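Local coordinates for hypothetical protein (Pyrococcus furiosus, PDB 2FZF), which is of unknown function but belongs to the rubrerythrin family of the ferritin clan, whose relatives commonly hold a di-iron site in a four-helix bundle, at residues M114-E128 against M140-L154. Residues are numbered along the deposited sequence; the frame is centred on the assembly and turned at random.
Sequences MKAEEIAAEFYLKLE and MRYLADMERGHYYTL
The Y124 ring carries L143 CB over one face, a CH-pi contact 3.9 Å from the ring centroid. E147 CG meets the ring's edge near its plane. M140 crosses Y124 at about a right angle, its CE touching Y124 CD1 and L127 CD2. Y124 thus sits as a knob among M140, L143, A144 and E147, and its OH is hydrogen-bonded to E32. The Y151 ring turns its edge to the backbone of M114, with CD1 3.1 Å from M114 O. M114 CE lies against Y151 CE1. At the R141 guanidinium's edge, E128 OE1 forms a salt bridge whose hydrogen bond, from R141 NH2, is weak (3.4 Å). E128 gets there with CG anti to the backbone N (chi1 167°) and an extended chain. Between these ends A121 and A144 bring the antiparallel helices together, CA to CA 4.0 Å, with axes 7.7 Å apart. The carboxylates of E117 and E147 come close without a hydrogen bond assigned, E117 OE1 3.4 Å from E147 OE2, their planes 86° apart. E117 OE2 lies against H150 CB. E62 brings a third carboxylate close to both glutamates. Carboxylates gathered like this suit a cation, probably at a di-iron site, as in rubrerythrins; E147 and H150 have the family's E-x-x-H spacing.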
loop_
_atom_site.group_PDB
_atom_site.type_symbol
_atom_site.label_atom_id
_atom_site.label_comp_id
_atom_site.label_asym_id
_atom_site.label_seq_id
_atom_site.Cartn_x
_atom_site.Cartn_y
_atom_site.Cartn_z
ATOM N N MET A 114 10.841 -2.220 4.374
ATOM C CA MET A 114 10.454 -1.643 3.095
ATOM C C MET A 114 11.493 -1.997 2.055
ATOM O O MET A 114 11.192 -2.078 0.868
ATOM C CB MET A 114 10.259 -0.114 3.187
ATOM C CG MET A 114 11.358 0.705 3.873
ATOM S SD MET A 114 11.095 2.535 3.720
ATOM C CE MET A 114 11.846 2.817 2.116
ATOM N N LYS A 115 12.717 -2.234 2.513
ATOM C CA LYS A 115 13.798 -2.604 1.617
ATOM C C LYS A 115 13.475 -3.985 1.075
ATOM O O LYS A 115 13.548 -4.237 -0.132
ATOM C CB LYS A 115 15.112 -2.644 2.379
ATOM C CG LYS A 115 16.325 -2.807 1.492
ATOM C CD LYS A 115 16.582 -1.534 0.704
ATOM C CE LYS A 115 17.666 -1.730 -0.329
ATOM N NZ LYS A 115 17.642 -0.613 -1.304
ATOM N N ALA A 116 13.117 -4.883 1.984
ATOM C CA ALA A 116 12.757 -6.233 1.599
ATOM C C ALA A 116 11.521 -6.215 0.689
ATOM O O ALA A 116 11.426 -7.017 -0.230
ATOM C CB ALA A 116 12.497 -7.075 2.828
ATOM N N GLU A 117 10.579 -5.307 0.936
ATOM C CA GLU A 117 9.390 -5.249 0.101
ATOM C C GLU A 117 9.765 -4.671 -1.265
ATOM O O GLU A 117 9.159 -4.995 -2.298
ATOM C CB GLU A 117 8.301 -4.398 0.756
ATOM C CG GLU A 117 7.847 -4.870 2.142
ATOM C CD GLU A 117 7.078 -6.179 2.121
ATOM O OE1 GLU A 117 7.708 -7.253 2.055
ATOM O OE2 GLU A 117 5.835 -6.141 2.163
ATOM N N GLU A 118 10.781 -3.819 -1.257
ATOM C CA GLU A 118 11.281 -3.193 -2.465
ATOM C C GLU A 118 11.824 -4.286 -3.363
ATOM O O GLU A 118 11.379 -4.447 -4.501
ATOM C CB GLU A 118 12.393 -2.203 -2.120
ATOM C CG GLU A 118 12.994 -1.484 -3.313
ATOM C CD GLU A 118 14.156 -0.578 -2.924
ATOM O OE1 GLU A 118 15.168 -1.090 -2.394
ATOM O OE2 GLU A 118 14.054 0.648 -3.148
ATOM N N ILE A 119 12.780 -5.058 -2.861
ATOM C CA ILE A 119 13.332 -6.116 -3.695
ATOM C C ILE A 119 12.300 -7.178 -4.070
ATOM O O ILE A 119 12.398 -7.749 -5.142
ATOM C CB ILE A 119 14.572 -6.804 -3.033
ATOM C CG1 ILE A 119 15.802 -5.889 -3.141
ATOM C CG2 ILE A 119 14.907 -8.110 -3.746
ATOM C CD1 ILE A 119 15.825 -4.770 -2.118
ATOM N N ALA A 120 11.315 -7.433 -3.208
ATOM C CA ALA A 120 10.285 -8.447 -3.476
ATOM C C ALA A 120 9.364 -8.120 -4.660
ATOM O O ALA A 120 9.126 -8.967 -5.532
ATOM C CB ALA A 120 9.454 -8.688 -2.231
ATOM N N ALA A 121 8.831 -6.904 -4.688
ATOM C CA ALA A 121 7.956 -6.508 -5.779
ATOM C C ALA A 121 8.760 -6.514 -7.075
ATOM O O ALA A 121 8.272 -6.970 -8.109
ATOM C CB ALA A 121 7.379 -5.121 -5.522
ATOM N N GLU A 122 9.991 -6.012 -7.017
ATOM C CA GLU A 122 10.855 -5.970 -8.195
ATOM C C GLU A 122 11.183 -7.377 -8.664
ATOM O O GLU A 122 11.416 -7.613 -9.857
ATOM C CB GLU A 122 12.138 -5.208 -7.878
ATOM C CG GLU A 122 13.178 -5.236 -8.982
ATOM C CD GLU A 122 14.291 -4.208 -8.764
ATOM O OE1 GLU A 122 14.592 -3.906 -7.575
ATOM O OE2 GLU A 122 14.865 -3.716 -9.778
ATOM N N PHE A 123 11.187 -8.303 -7.708
ATOM C CA PHE A 123 11.449 -9.722 -7.952
ATOM C C PHE A 123 10.240 -10.307 -8.723
ATOM O O PHE A 123 10.396 -10.859 -9.808
ATOM C CB PHE A 123 11.662 -10.431 -6.591
ATOM C CG PHE A 123 12.038 -11.898 -6.689
ATOM C CD1 PHE A 123 11.061 -12.874 -6.867
ATOM C CD2 PHE A 123 13.366 -12.302 -6.571
ATOM C CE1 PHE A 123 11.398 -14.227 -6.912
ATOM C CE2 PHE A 123 13.711 -13.653 -6.615
ATOM C CZ PHE A 123 12.725 -14.616 -6.789
ATOM N N TYR A 124 9.039 -10.142 -8.174
ATOM C CA TYR A 124 7.841 -10.649 -8.811
ATOM C C TYR A 124 7.555 -10.015 -10.162
ATOM O O TYR A 124 6.743 -10.524 -10.946
ATOM C CB TYR A 124 6.650 -10.448 -7.901
ATOM C CG TYR A 124 6.696 -11.299 -6.672
ATOM C CD1 TYR A 124 6.901 -12.680 -6.763
ATOM C CD2 TYR A 124 6.484 -10.741 -5.416
ATOM C CE1 TYR A 124 6.884 -13.486 -5.631
ATOM C CE2 TYR A 124 6.469 -11.535 -4.282
ATOM C CZ TYR A 124 6.664 -12.908 -4.391
ATOM O OH TYR A 124 6.589 -13.696 -3.272
ATOM N N LEU A 125 8.204 -8.883 -10.417
ATOM C CA LEU A 125 8.059 -8.167 -11.684
ATOM C C LEU A 125 8.851 -8.921 -12.735
ATOM O O LEU A 125 8.404 -9.078 -13.871
ATOM C CB LEU A 125 8.623 -6.754 -11.563
ATOM C CG LEU A 125 7.577 -5.657 -11.366
ATOM C CD1 LEU A 125 8.259 -4.308 -11.151
ATOM C CD2 LEU A 125 6.664 -5.633 -12.586
ATOM N N LYS A 126 10.036 -9.381 -12.339
ATOM C CA LYS A 126 10.897 -10.128 -13.237
ATOM C C LYS A 126 10.327 -11.520 -13.455
ATOM O O LYS A 126 10.177 -11.968 -14.592
ATOM C CB LYS A 126 12.323 -10.231 -12.682
ATOM C CG LYS A 126 13.229 -11.192 -13.485
ATOM C CD LYS A 126 13.231 -10.902 -15.008
ATOM C CE LYS A 126 13.845 -12.055 -15.820
ATOM N NZ LYS A 126 15.254 -12.368 -15.422
ATOM N N LEU A 127 10.003 -12.200 -12.359
ATOM C CA LEU A 127 9.450 -13.547 -12.425
ATOM C C LEU A 127 8.236 -13.536 -13.336
ATOM O O LEU A 127 7.911 -14.537 -13.978
ATOM C CB LEU A 127 9.056 -14.022 -11.027
ATOM C CG LEU A 127 9.551 -15.406 -10.600
ATOM C CD1 LEU A 127 11.063 -15.467 -10.708
ATOM C CD2 LEU A 127 9.115 -15.693 -9.176
ATOM N N GLU A 128 7.566 -12.391 -13.395
ATOM C CA GLU A 128 6.392 -12.255 -14.242
ATOM C C GLU A 128 6.752 -12.428 -15.704
ATOM O O GLU A 128 6.021 -13.063 -16.469
ATOM C CB GLU A 128 5.757 -10.884 -14.067
ATOM C CG GLU A 128 4.742 -10.593 -15.150
ATOM C CD GLU A 128 4.103 -9.247 -14.993
ATOM O OE1 GLU A 128 4.847 -8.250 -14.845
ATOM O OE2 GLU A 128 2.857 -9.187 -15.024
ATOM N N MET A 140 1.924 -13.192 -10.642
ATOM C CA MET A 140 3.174 -12.491 -10.371
ATOM C C MET A 140 2.923 -11.001 -10.248
ATOM O O MET A 140 3.408 -10.361 -9.319
ATOM C CB MET A 140 4.179 -12.769 -11.481
ATOM C CG MET A 140 5.374 -13.570 -11.021
ATOM S SD MET A 140 4.901 -15.113 -10.248
ATOM C CE MET A 140 5.712 -14.986 -8.690
ATOM N N ARG A 141 2.151 -10.471 -11.191
ATOM C CA ARG A 141 1.782 -9.060 -11.231
ATOM C C ARG A 141 1.009 -8.697 -9.952
ATOM O O ARG A 141 1.285 -7.681 -9.315
ATOM C CB ARG A 141 0.917 -8.810 -12.475
ATOM C CG ARG A 141 0.637 -7.347 -12.801
ATOM C CD ARG A 141 1.892 -6.630 -13.269
ATOM N NE ARG A 141 1.632 -5.262 -13.713
ATOM C CZ ARG A 141 2.474 -4.547 -14.458
ATOM N NH1 ARG A 141 2.162 -3.311 -14.819
ATOM N NH2 ARG A 141 3.627 -5.068 -14.856
ATOM N N TYR A 142 0.044 -9.535 -9.582
ATOM C CA TYR A 142 -0.756 -9.315 -8.377
ATOM C C TYR A 142 0.138 -9.277 -7.137
ATOM O O TYR A 142 -0.012 -8.407 -6.280
ATOM C CB TYR A 142 -1.803 -10.431 -8.236
ATOM C CG TYR A 142 -2.545 -10.440 -6.913
ATOM C CD1 TYR A 142 -2.060 -11.166 -5.820
ATOM C CD2 TYR A 142 -3.711 -9.687 -6.740
ATOM C CE1 TYR A 142 -2.714 -11.140 -4.587
ATOM C CE2 TYR A 142 -4.373 -9.651 -5.514
ATOM C CZ TYR A 142 -3.870 -10.378 -4.440
ATOM O OH TYR A 142 -4.512 -10.328 -3.223
ATOM N N LEU A 143 1.062 -10.235 -7.060
ATOM C CA LEU A 143 1.996 -10.331 -5.952
ATOM C C LEU A 143 2.916 -9.090 -5.916
ATOM O O LEU A 143 3.114 -8.480 -4.853
ATOM C CB LEU A 143 2.814 -11.630 -6.067
ATOM C CG LEU A 143 2.095 -12.956 -5.764
ATOM C CD1 LEU A 143 2.931 -14.139 -6.240
ATOM C CD2 LEU A 143 1.823 -13.063 -4.278
ATOM N N ALA A 144 3.453 -8.711 -7.076
ATOM C CA ALA A 144 4.313 -7.538 -7.190
ATOM C C ALA A 144 3.614 -6.224 -6.775
ATOM O O ALA A 144 4.195 -5.411 -6.046
ATOM C CB ALA A 144 4.834 -7.411 -8.614
ATOM N N ASP A 145 2.381 -6.009 -7.236
ATOM C CA ASP A 145 1.653 -4.788 -6.885
ATOM C C ASP A 145 1.301 -4.726 -5.402
ATOM O O ASP A 145 1.346 -3.655 -4.782
ATOM C CB ASP A 145 0.399 -4.636 -7.754
ATOM C CG ASP A 145 0.727 -4.111 -9.155
ATOM O OD1 ASP A 145 1.889 -3.684 -9.373
ATOM O OD2 ASP A 145 -0.173 -4.117 -10.025
ATOM N N MET A 146 0.955 -5.883 -4.848
ATOM C CA MET A 146 0.657 -6.012 -3.433
ATOM C C MET A 146 1.930 -5.660 -2.654
ATOM O O MET A 146 1.871 -4.957 -1.660
ATOM C CB MET A 146 0.248 -7.456 -3.101
ATOM C CG MET A 146 -1.214 -7.807 -3.376
ATOM S SD MET A 146 -2.353 -6.600 -2.667
ATOM C CE MET A 146 -2.049 -6.757 -0.874
ATOM N N GLU A 147 3.076 -6.167 -3.105
ATOM C CA GLU A 147 4.344 -5.890 -2.440
ATOM C C GLU A 147 4.715 -4.412 -2.591
ATOM O O GLU A 147 5.161 -3.758 -1.646
ATOM C CB GLU A 147 5.454 -6.765 -3.030
ATOM C CG GLU A 147 5.384 -8.241 -2.644
ATOM C CD GLU A 147 5.602 -8.465 -1.157
ATOM O OE1 GLU A 147 4.672 -8.211 -0.361
ATOM O OE2 GLU A 147 6.715 -8.886 -0.778
ATOM N N ARG A 148 4.523 -3.902 -3.802
ATOM C CA ARG A 148 4.807 -2.513 -4.118
ATOM C C ARG A 148 3.982 -1.642 -3.162
ATOM O O ARG A 148 4.466 -0.632 -2.663
ATOM C CB ARG A 148 4.417 -2.251 -5.575
ATOM C CG ARG A 148 4.839 -0.912 -6.148
ATOM C CD ARG A 148 6.343 -0.803 -6.357
ATOM N NE ARG A 148 6.679 0.473 -6.996
ATOM C CZ ARG A 148 6.347 0.800 -8.246
ATOM N NH1 ARG A 148 5.676 -0.066 -9.000
ATOM N NH2 ARG A 148 6.658 2.000 -8.732
ATOM N N GLY A 149 2.737 -2.052 -2.911
ATOM C CA GLY A 149 1.868 -1.317 -2.010
ATOM C C GLY A 149 2.322 -1.371 -0.562
ATOM O O GLY A 149 2.216 -0.377 0.161
ATOM N N HIS A 150 2.823 -2.528 -0.132
ATOM C CA HIS A 150 3.306 -2.685 1.236
ATOM C C HIS A 150 4.548 -1.801 1.415
ATOM O O HIS A 150 4.788 -1.266 2.496
ATOM C CB HIS A 150 3.641 -4.153 1.523
ATOM C CG HIS A 150 2.459 -5.074 1.441
ATOM N ND1 HIS A 150 1.210 -4.735 1.924
ATOM C CD2 HIS A 150 2.341 -6.335 0.958
ATOM C CE1 HIS A 150 0.376 -5.745 1.741
ATOM N NE2 HIS A 150 1.037 -6.729 1.156
ATOM N N TYR A 151 5.311 -1.641 0.336
ATOM C CA TYR A 151 6.508 -0.814 0.339
ATOM C C TYR A 151 6.166 0.644 0.640
ATOM O O TYR A 151 6.810 1.284 1.477
ATOM C CB TYR A 151 7.225 -0.889 -1.013
ATOM C CG TYR A 151 8.297 0.167 -1.188
ATOM C CD1 TYR A 151 9.467 0.140 -0.417
ATOM C CD2 TYR A 151 8.122 1.231 -2.078
ATOM C CE1 TYR A 151 10.434 1.148 -0.529
ATOM C CE2 TYR A 151 9.082 2.245 -2.195
ATOM C CZ TYR A 151 10.228 2.194 -1.419
ATOM O OH TYR A 151 11.178 3.186 -1.527
ATOM N N TYR A 152 5.155 1.176 -0.039
ATOM C CA TYR A 152 4.764 2.566 0.181
ATOM C C TYR A 152 4.138 2.755 1.564
ATOM O O TYR A 152 4.416 3.746 2.258
ATOM C CB TYR A 152 3.811 3.036 -0.925
ATOM C CG TYR A 152 4.529 3.377 -2.224
ATOM C CD1 TYR A 152 5.477 4.408 -2.273
ATOM C CD2 TYR A 152 4.281 2.661 -3.397
ATOM C CE1 TYR A 152 6.159 4.715 -3.458
ATOM C CE2 TYR A 152 4.962 2.959 -4.587
ATOM C CZ TYR A 152 5.896 3.987 -4.605
ATOM O OH TYR A 152 6.558 4.287 -5.762
ATOM N N THR A 153 3.312 1.799 1.981
ATOM C CA THR A 153 2.699 1.892 3.298
ATOM C C THR A 153 3.826 1.941 4.327
ATOM O O THR A 153 3.816 2.776 5.227
ATOM C CB THR A 153 1.791 0.669 3.596
ATOM O OG1 THR A 153 0.792 0.557 2.578
ATOM C CG2 THR A 153 1.106 0.816 4.945
ATOM N N LEU A 154 4.812 1.060 4.183
ATOM C CA LEU A 154 5.921 1.029 5.130
ATOM C C LEU A 154 6.756 2.316 5.207
ATOM O O LEU A 154 7.226 2.705 6.286
ATOM C CB LEU A 154 6.833 -0.156 4.825
ATOM C CG LEU A 154 6.410 -1.467 5.479
ATOM C CD1 LEU A 154 7.280 -2.589 4.941
ATOM C CD2 LEU A 154 6.542 -1.362 6.998
#